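Side-chain contacts in AmbC (PDB 5O15), which probably catalyses, as a bifunctional dehydratase-cyclase domain of ambruticin biosynthesis, both the loss of water from a polyketide intermediate and its closure to an oxygen heterocycle: residues Arg39-Thr42 against Val43-Ala46; Ala171-Pro175 against Ala176-Val180; Leu213-Ala216 against Ala217-Leu221; Leu276-Ala279 against Gln280-Val284. All blocks are in the same frame, centred on the assembly; numbering follows the deposited sequence.

Contact 1 of 4, residues Arg39-Thr42 against Val43-Ala46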
# COMPACT_ATOMS: atom_id res chain seq x y z
N ARG A 39 -3.53 16.07 -7.88
CA ARG A 39 -3.69 16.79 -6.63
C ARG A 39 -4.34 15.85 -5.63
O ARG A 39 -5.30 15.14 -5.98
CB ARG A 39 -4.62 17.98 -6.81
CG ARG A 39 -4.71 18.93 -5.63
CD ARG A 39 -5.30 20.26 -6.11
NE ARG A 39 -5.59 21.17 -5.01
CZ ARG A 39 -6.71 21.15 -4.29
NH1 ARG A 39 -7.65 20.25 -4.53
NH2 ARG A 39 -6.88 22.03 -3.31
N LEU A 40 -3.85 15.86 -4.41
CA LEU A 40 -4.41 15.07 -3.32
C LEU A 40 -4.87 16.05 -2.25
O LEU A 40 -4.05 16.64 -1.54
CB LEU A 40 -3.35 14.13 -2.80
CG LEU A 40 -3.86 12.88 -2.10
CD1 LEU A 40 -2.70 11.93 -1.85
CD2 LEU A 40 -4.57 13.26 -0.83
N SER A 41 -6.19 16.24 -2.14
CA SER A 41 -6.78 17.10 -1.12
C SER A 41 -7.19 16.30 0.10
O SER A 41 -7.90 15.29 -0.04
CB SER A 41 -8.03 17.78 -1.67
OG SER A 41 -8.78 18.36 -0.63
N THR A 42 -6.78 16.74 1.29
CA THR A 42 -7.19 16.10 2.52
C THR A 42 -8.56 16.57 2.98
O THR A 42 -9.07 16.08 4.00
CB THR A 42 -6.15 16.30 3.64
OG1 THR A 42 -6.08 17.69 4.00
CG2 THR A 42 -4.75 15.76 3.25
N VAL A 43 -9.16 17.52 2.27
CA VAL A 43 -10.58 17.82 2.43
C VAL A 43 -11.42 16.82 1.66
O VAL A 43 -12.36 16.23 2.20
CB VAL A 43 -10.86 19.27 1.98
CG1 VAL A 43 -12.32 19.61 2.19
CG2 VAL A 43 -9.96 20.26 2.72
N GLU A 44 -11.08 16.58 0.39
CA GLU A 44 -11.87 15.65 -0.42
C GLU A 44 -11.62 14.21 0.00
O GLU A 44 -12.54 13.39 -0.04
CB GLU A 44 -11.53 15.82 -1.90
CG GLU A 44 -11.73 17.24 -2.45
CD GLU A 44 -11.05 17.47 -3.80
OE1 GLU A 44 -10.69 16.48 -4.48
OE2 GLU A 44 -10.87 18.65 -4.18
N HIS A 45 -10.40 13.90 0.43
CA HIS A 45 -9.98 12.57 0.85
C HIS A 45 -9.58 12.61 2.31
O HIS A 45 -8.45 12.27 2.66
CB HIS A 45 -8.85 12.06 -0.04
CG HIS A 45 -9.32 11.77 -1.42
ND1 HIS A 45 -9.89 10.57 -1.77
CD2 HIS A 45 -9.42 12.57 -2.50
CE1 HIS A 45 -10.29 10.62 -3.02
NE2 HIS A 45 -10.04 11.84 -3.49
N ALA A 46 -10.50 13.02 3.18
CA ALA A 46 -10.18 13.15 4.59
C ALA A 46 -9.76 11.83 5.20
O ALA A 46 -9.04 11.83 6.20
CB ALA A 46 -11.38 13.73 5.35
O HOH W 1 -7.73 14.98 -4.38
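Ser41 closes the end of strand 34-41 by gripping the next turn of chain with two acceptors. Its OG lies anti to the backbone N (chi1 166°), which brings the hydroxyl up to the N-H groups of Val43 and Glu44. There it takes a nearly straight bond from Glu44 N at 3.1 Å and a weak, bent one from Val43 N, OG to N 3.0 Å. Ser41 O is used as well, by His45 N at 2.9 Å. Side-chain oxygen to the second and third residues on, carbonyl to the fourth, make an ST motif, here turning the chain away as strand 34-41 of the double hot-dog fold ends. With the hydroxyl lost to an alanine here, the N-H groups of Glu44 and, more weakly, Val43 would probably lose their acceptor, leaving the turn held mainly by the carbonyl bond to His45. Beyond the turn, water 1 donates to Arg39 O and accepts from Ser41 N at 3.0 Å, reaching Glu44 OE1 only weakly. Glu44 OE2 approaches the guanidinium edge of Arg39 in a long salt bridge, 3.6 Å to NH1, the two planes 48° apart. Thr42 OG1 turns to Pro92 O and Gly95 O, His45 ND1 to Trp47 NE1.

Contact 2 of 4, residues Ala171-Pro175 against Ala176-Val180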
# COMPACT_ATOMS: atom_id res chain seq x y z
N ALA A 171 -3.61 2.83 19.36
CA ALA A 171 -3.48 4.13 20.00
C ALA A 171 -3.61 5.29 19.03
O ALA A 171 -3.77 6.43 19.47
CB ALA A 171 -2.16 4.23 20.74
N TRP A 172 -3.49 5.02 17.72
CA TRP A 172 -3.21 6.09 16.77
C TRP A 172 -4.20 6.19 15.62
O TRP A 172 -4.60 7.30 15.26
CB TRP A 172 -1.81 5.89 16.21
CG TRP A 172 -0.72 5.93 17.22
CD1 TRP A 172 0.07 4.91 17.59
CD2 TRP A 172 -0.34 7.06 18.01
NE1 TRP A 172 0.95 5.32 18.55
CE2 TRP A 172 0.73 6.64 18.82
CE3 TRP A 172 -0.78 8.38 18.09
CZ2 TRP A 172 1.39 7.51 19.69
CZ3 TRP A 172 -0.12 9.24 18.97
CH2 TRP A 172 0.94 8.79 19.75
N VAL A 173 -4.50 5.10 14.94
CA VAL A 173 -5.13 5.25 13.63
C VAL A 173 -6.62 5.53 13.78
O VAL A 173 -7.27 5.22 14.79
CB VAL A 173 -4.90 4.03 12.74
CG1 VAL A 173 -3.45 3.71 12.60
CG2 VAL A 173 -5.67 2.84 13.18
N GLY A 174 -7.15 6.16 12.75
CA GLY A 174 -8.56 6.42 12.65
C GLY A 174 -9.30 5.34 11.91
O GLY A 174 -8.73 4.33 11.47
N PRO A 175 -10.63 5.51 11.79
CA PRO A 175 -11.48 4.41 11.32
C PRO A 175 -11.15 3.86 9.95
O PRO A 175 -11.36 2.68 9.69
CB PRO A 175 -12.87 5.06 11.31
CG PRO A 175 -12.81 6.15 12.27
CD PRO A 175 -11.42 6.65 12.30
N ALA A 176 -10.63 4.68 9.02
CA ALA A 176 -10.36 4.17 7.68
C ALA A 176 -9.28 3.09 7.68
O ALA A 176 -9.19 2.30 6.73
CB ALA A 176 -9.95 5.29 6.73
N PHE A 177 -8.45 3.05 8.73
CA PHE A 177 -7.33 2.12 8.83
C PHE A 177 -7.59 1.04 9.87
O PHE A 177 -6.65 0.51 10.47
CB PHE A 177 -6.01 2.87 9.01
CG PHE A 177 -5.68 3.63 7.78
CD1 PHE A 177 -4.99 3.03 6.74
CD2 PHE A 177 -6.14 4.92 7.59
CE1 PHE A 177 -4.76 3.71 5.56
CE2 PHE A 177 -5.93 5.59 6.42
CZ PHE A 177 -5.22 4.99 5.42
N ARG A 178 -8.86 0.66 10.00
CA ARG A 178 -9.27 -0.54 10.73
C ARG A 178 -10.05 -1.39 9.74
O ARG A 178 -11.28 -1.40 9.77
CB ARG A 178 -10.09 -0.20 11.98
CG ARG A 178 -9.21 0.23 13.15
CD ARG A 178 -9.99 0.38 14.48
NE ARG A 178 -10.58 1.70 14.54
CZ ARG A 178 -9.92 2.80 14.87
NH1 ARG A 178 -8.62 2.74 15.14
NH2 ARG A 178 -10.54 3.98 14.90
N GLY A 179 -9.33 -2.06 8.83
CA GLY A 179 -9.97 -2.71 7.71
C GLY A 179 -9.92 -4.21 7.74
O GLY A 179 -10.17 -4.83 6.69
N VAL A 180 -9.62 -4.83 8.86
CA VAL A 180 -9.54 -6.28 8.98
C VAL A 180 -10.73 -6.76 9.79
O VAL A 180 -10.86 -6.45 10.98
CB VAL A 180 -8.24 -6.73 9.66
CG1 VAL A 180 -8.14 -8.26 9.62
CG2 VAL A 180 -7.04 -6.14 8.98
O HOH W 2 -9.82 6.75 16.07
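Arg178 folds back over the preceding turn to reach Val173, and hydrogen bonds carry most of the contact. The guanidinium gives NH1 to Val173 O at 2.8 Å, approaching from above the carbonyl plane. What brings it there is the bend at chi3 (-85°), which turns the end of the side chain back over the Gly174-Pro175 peptide. Water 2, at the guanidinium edge, ties the same two groups a second time, donating to Val173 O and accepting from Arg178 NH2 at 3.1 Å. Two backbone bonds form the turn beneath: Phe177 N donates to Gly174 O at 3.0 Å, and Arg178 N to Pro175 O at 3.2 Å, each closing over three residues.

Van der Waals contacts fill in the rest. Gly174 O lies over one face of the guanidinium, offset toward its rim, and Pro175 CD comes within 3.8 Å of Arg178 NH2. Val173 leans CG2 toward Arg178 NH1 (3.5 Å), while its CB makes an apolar contact with Phe177 CB at 4.1 Å. The Phe177 ring itself leads off to meet His51 and helix 211-225, and Ala176 N is bonded to Asp50 OD2.

The run Val-Gly-Pro-Ala-Phe corresponds to the YGPxF motif of polyketide synthase dehydratases, with valine in the tyrosine position. Its chemistry is divided: Val173 O accepts from both a charged N-H and a water, so this carbonyl is satisfied by the solvent-exposed arginine, while Phe177 is buried.

Contact 3 of 4, residues Leu213-Ala216 against Ala217-Leu221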
# COMPACT_ATOMS: atom_id res chain seq x y z
N LEU A 213 -7.40 -0.36 1.61
CA LEU A 213 -7.69 -1.77 1.48
C LEU A 213 -6.40 -2.59 1.38
O LEU A 213 -6.24 -3.59 2.09
CB LEU A 213 -8.64 -1.98 0.31
CG LEU A 213 -9.16 -3.38 0.08
CD1 LEU A 213 -9.91 -3.92 1.30
CD2 LEU A 213 -10.05 -3.38 -1.10
N LEU A 214 -5.42 -2.13 0.58
CA LEU A 214 -4.14 -2.81 0.61
C LEU A 214 -3.49 -2.67 1.99
O LEU A 214 -2.89 -3.63 2.50
CB LEU A 214 -3.23 -2.29 -0.50
CG LEU A 214 -1.85 -2.97 -0.56
CD1 LEU A 214 -1.99 -4.48 -0.78
CD2 LEU A 214 -0.98 -2.35 -1.68
N ASP A 215 -3.63 -1.52 2.64
CA ASP A 215 -3.07 -1.36 3.97
C ASP A 215 -3.69 -2.34 4.98
O ASP A 215 -3.01 -2.76 5.92
CB ASP A 215 -3.23 0.06 4.47
CG ASP A 215 -2.42 0.31 5.71
OD1 ASP A 215 -1.19 0.48 5.60
OD2 ASP A 215 -3.00 0.33 6.82
N ALA A 216 -4.93 -2.74 4.76
CA ALA A 216 -5.56 -3.71 5.66
C ALA A 216 -4.84 -5.05 5.64
O ALA A 216 -4.82 -5.75 6.65
CB ALA A 216 -7.05 -3.83 5.33
N ALA A 217 -4.25 -5.44 4.50
CA ALA A 217 -3.45 -6.65 4.50
C ALA A 217 -2.25 -6.51 5.43
O ALA A 217 -1.87 -7.46 6.14
CB ALA A 217 -3.01 -7.01 3.09
N LEU A 218 -1.63 -5.32 5.43
CA LEU A 218 -0.54 -5.03 6.36
C LEU A 218 -1.02 -5.03 7.81
O LEU A 218 -0.33 -5.54 8.69
CB LEU A 218 0.11 -3.69 6.03
CG LEU A 218 0.59 -3.50 4.59
CD1 LEU A 218 1.25 -2.14 4.48
CD2 LEU A 218 1.50 -4.63 4.19
N GLN A 219 -2.21 -4.47 8.07
CA GLN A 219 -2.77 -4.50 9.42
C GLN A 219 -2.93 -5.93 9.90
O GLN A 219 -2.66 -6.23 11.07
CB GLN A 219 -4.13 -3.80 9.43
CG GLN A 219 -4.12 -2.31 9.15
CD GLN A 219 -5.46 -1.83 8.68
OE1 GLN A 219 -6.49 -2.34 9.12
NE2 GLN A 219 -5.47 -0.87 7.74
N ALA A 220 -3.40 -6.83 9.02
CA ALA A 220 -3.60 -8.21 9.43
C ALA A 220 -2.27 -8.85 9.81
O ALA A 220 -2.18 -9.55 10.83
CB ALA A 220 -4.27 -8.99 8.30
N LEU A 221 -1.24 -8.61 9.00
CA LEU A 221 0.08 -9.10 9.31
C LEU A 221 0.59 -8.55 10.65
O LEU A 221 1.11 -9.30 11.48
CB LEU A 221 1.01 -8.68 8.18
CG LEU A 221 2.48 -8.96 8.44
CD1 LEU A 221 2.70 -10.45 8.66
CD2 LEU A 221 3.30 -8.49 7.30
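Asp215 reaches one turn along helix 211-225 to Gln219, a spacing that matches the DxxxQ/H motif of polyketide synthase dehydratases; the helix is one of the two long ones around which the double hot-dog sheet curls. Asp215 CG stands anti to the backbone N (chi1 -169°), which leans the carboxylate along the helix surface toward Gln219. OD2 receives NE2 on its anti side at 2.9 Å, in an almost perfectly straight bond lying in the amide plane, although the carboxylate and amide planes are 52° apart. The main chain repeats the pairing, Gln219 N to Asp215 O, also 2.9 Å. On its other branch, OD1 sits 3.8 Å from Leu218 CD1, so a methyl group flanks that oxygen. Phe177 and Thr62 also touch Asp215.

Ala216 lies under the amide. Its CA is 3.5 Å from Gln219 NE2, and its small CB lets the extended glutamine lie close along the backbone. Its carbonyl takes Ala220 N at 3.0 Å. Ala217 packs its CB against Leu194 and Ile274, and the same atom lies 3.4 Å from Leu214 O; the 3.0 Å bond from Ala217 N to that oxygen is weak. With NE2 committed to the aspartate, Gln219 turns OE1 to the neighbouring loop, where it accepts the backbone N-H of Gly179.

Contact 4 of 4, residues Leu276-Ala279 against Gln280-Val284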
# COMPACT_ATOMS: atom_id res chain seq x y z
N LEU A 276 -4.53 -11.35 -3.02
CA LEU A 276 -5.88 -10.85 -2.76
C LEU A 276 -6.86 -11.46 -3.74
O LEU A 276 -6.59 -11.52 -4.94
CB LEU A 276 -5.90 -9.33 -2.87
CG LEU A 276 -4.91 -8.60 -1.96
CD1 LEU A 276 -4.89 -7.12 -2.22
CD2 LEU A 276 -5.20 -8.85 -0.49
N ALA A 277 -8.00 -11.89 -3.22
CA ALA A 277 -9.07 -12.50 -3.98
C ALA A 277 -10.39 -11.77 -3.74
O ALA A 277 -10.67 -11.32 -2.63
CB ALA A 277 -9.22 -13.97 -3.58
N ASP A 278 -11.20 -11.71 -4.78
CA ASP A 278 -12.52 -11.12 -4.70
C ASP A 278 -13.53 -12.06 -4.06
O ASP A 278 -13.23 -13.20 -3.73
CB ASP A 278 -13.00 -10.58 -6.05
CG ASP A 278 -13.37 -11.67 -7.07
OD1 ASP A 278 -13.68 -12.82 -6.69
OD2 ASP A 278 -13.36 -11.30 -8.28
N ALA A 279 -14.76 -11.55 -3.90
CA ALA A 279 -15.83 -12.28 -3.22
C ALA A 279 -16.25 -13.54 -3.94
O ALA A 279 -16.91 -14.38 -3.32
CB ALA A 279 -17.03 -11.35 -3.04
N GLN A 280 -15.91 -13.68 -5.21
CA GLN A 280 -16.22 -14.83 -6.04
C GLN A 280 -15.04 -15.79 -6.12
O GLN A 280 -15.07 -16.72 -6.91
CB GLN A 280 -16.54 -14.33 -7.46
CG GLN A 280 -17.78 -13.50 -7.54
CD GLN A 280 -18.27 -13.42 -8.95
OE1 GLN A 280 -17.50 -13.45 -9.95
NE2 GLN A 280 -19.59 -13.43 -9.07
N GLY A 281 -14.00 -15.56 -5.33
CA GLY A 281 -12.85 -16.44 -5.27
C GLY A 281 -11.80 -16.18 -6.34
O GLY A 281 -10.90 -17.01 -6.50
N GLN A 282 -11.91 -15.09 -7.09
CA GLN A 282 -11.04 -14.85 -8.22
C GLN A 282 -9.94 -13.86 -7.88
O GLN A 282 -10.10 -12.98 -7.02
CB GLN A 282 -11.88 -14.33 -9.40
CG GLN A 282 -12.91 -15.32 -9.94
CD GLN A 282 -12.30 -16.44 -10.73
OE1 GLN A 282 -11.12 -16.72 -10.59
NE2 GLN A 282 -13.08 -17.08 -11.58
N PRO A 283 -8.80 -13.91 -8.59
CA PRO A 283 -7.68 -13.03 -8.24
C PRO A 283 -8.03 -11.57 -8.45
O PRO A 283 -8.60 -11.18 -9.47
CB PRO A 283 -6.56 -13.49 -9.19
CG PRO A 283 -6.97 -14.78 -9.72
CD PRO A 283 -8.44 -14.93 -9.59
N VAL A 284 -7.58 -10.75 -7.52
CA VAL A 284 -7.63 -9.29 -7.63
C VAL A 284 -6.26 -8.68 -7.77
O VAL A 284 -6.05 -7.81 -8.62
CB VAL A 284 -8.40 -8.65 -6.46
CG1 VAL A 284 -8.22 -7.14 -6.43
CG2 VAL A 284 -9.84 -9.01 -6.53
O HOH W 3 -14.83 -12.35 -10.29
O HOH W 4 -11.40 -10.29 -9.79
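Asp278 places CG between its backbone N and carbonyl carbon (chi1 72°), and this turns the carboxylate forward over the loop, alongside Gln282 and pointing the same way. OD1 then gathers two backbone donors from opposite faces of the carboxylate: Gln280 N at 2.8 Å and Gln282 N at 2.9 Å, the first noticeably bent and the second nearly straight. The bond to Gln280 makes an Asx turn. Were a leucine to stand in for Asp278, these two N-H groups would probably lose their shared acceptor and two waters their partner in OD2, with the turn held by its main-chain bonds alone.

OD2 faces solvent molecules instead. Water 3 donates to it at 2.7 Å and links it to Gln280 OE1, while water 4 joins it to Pro283 O. Gln282 sends its own amide away, OE1 bonding a glycerol probably carried over from crystallisation.

Below, Val284 rests CG2 3.6 Å from Asp278 CB and turns its CB toward Leu276, whose carbonyl accepts Val284 N at 2.9 Å. Ala277 CA adds a CA-H...O contact to Gln282 O.

Asp278 N bonds Gln282 O at 2.8 Å, and Gly281 N returns to Asp278 O at 3.0 Å. Gly281 has a positive phi, 84°, which favours glycine. A type I turn followed by such a glycine is the hallmark of a 3:5 beta hairpin with a G1 bulge, here joining strands 269-277 and 283-295.

How the contacts relate
Contact 3 is the buried one, in the middle of helix 211-225; the other three are partly buried. Contacts 1 and 4 sit at strand ends about 29 Å apart between centres, in the same run of antiparallel strands. In each a side-chain oxygen takes two backbone N-H groups, a neutral hydroxyl in contact 1, where one bond is weak, and a carboxylate in contact 4, so the likeness is loose. Contacts 2 and 3 are joined by the bond between loop and helix, and Phe177 CD1 lies 3.4 Å from Asp215 OD2. A lighter touch, Leu214 CD1 to Leu276 CD1, leads from helix to hairpin. Waters bridge contacts 1, 2 and 4, whereas contact 3 relies on direct bonds.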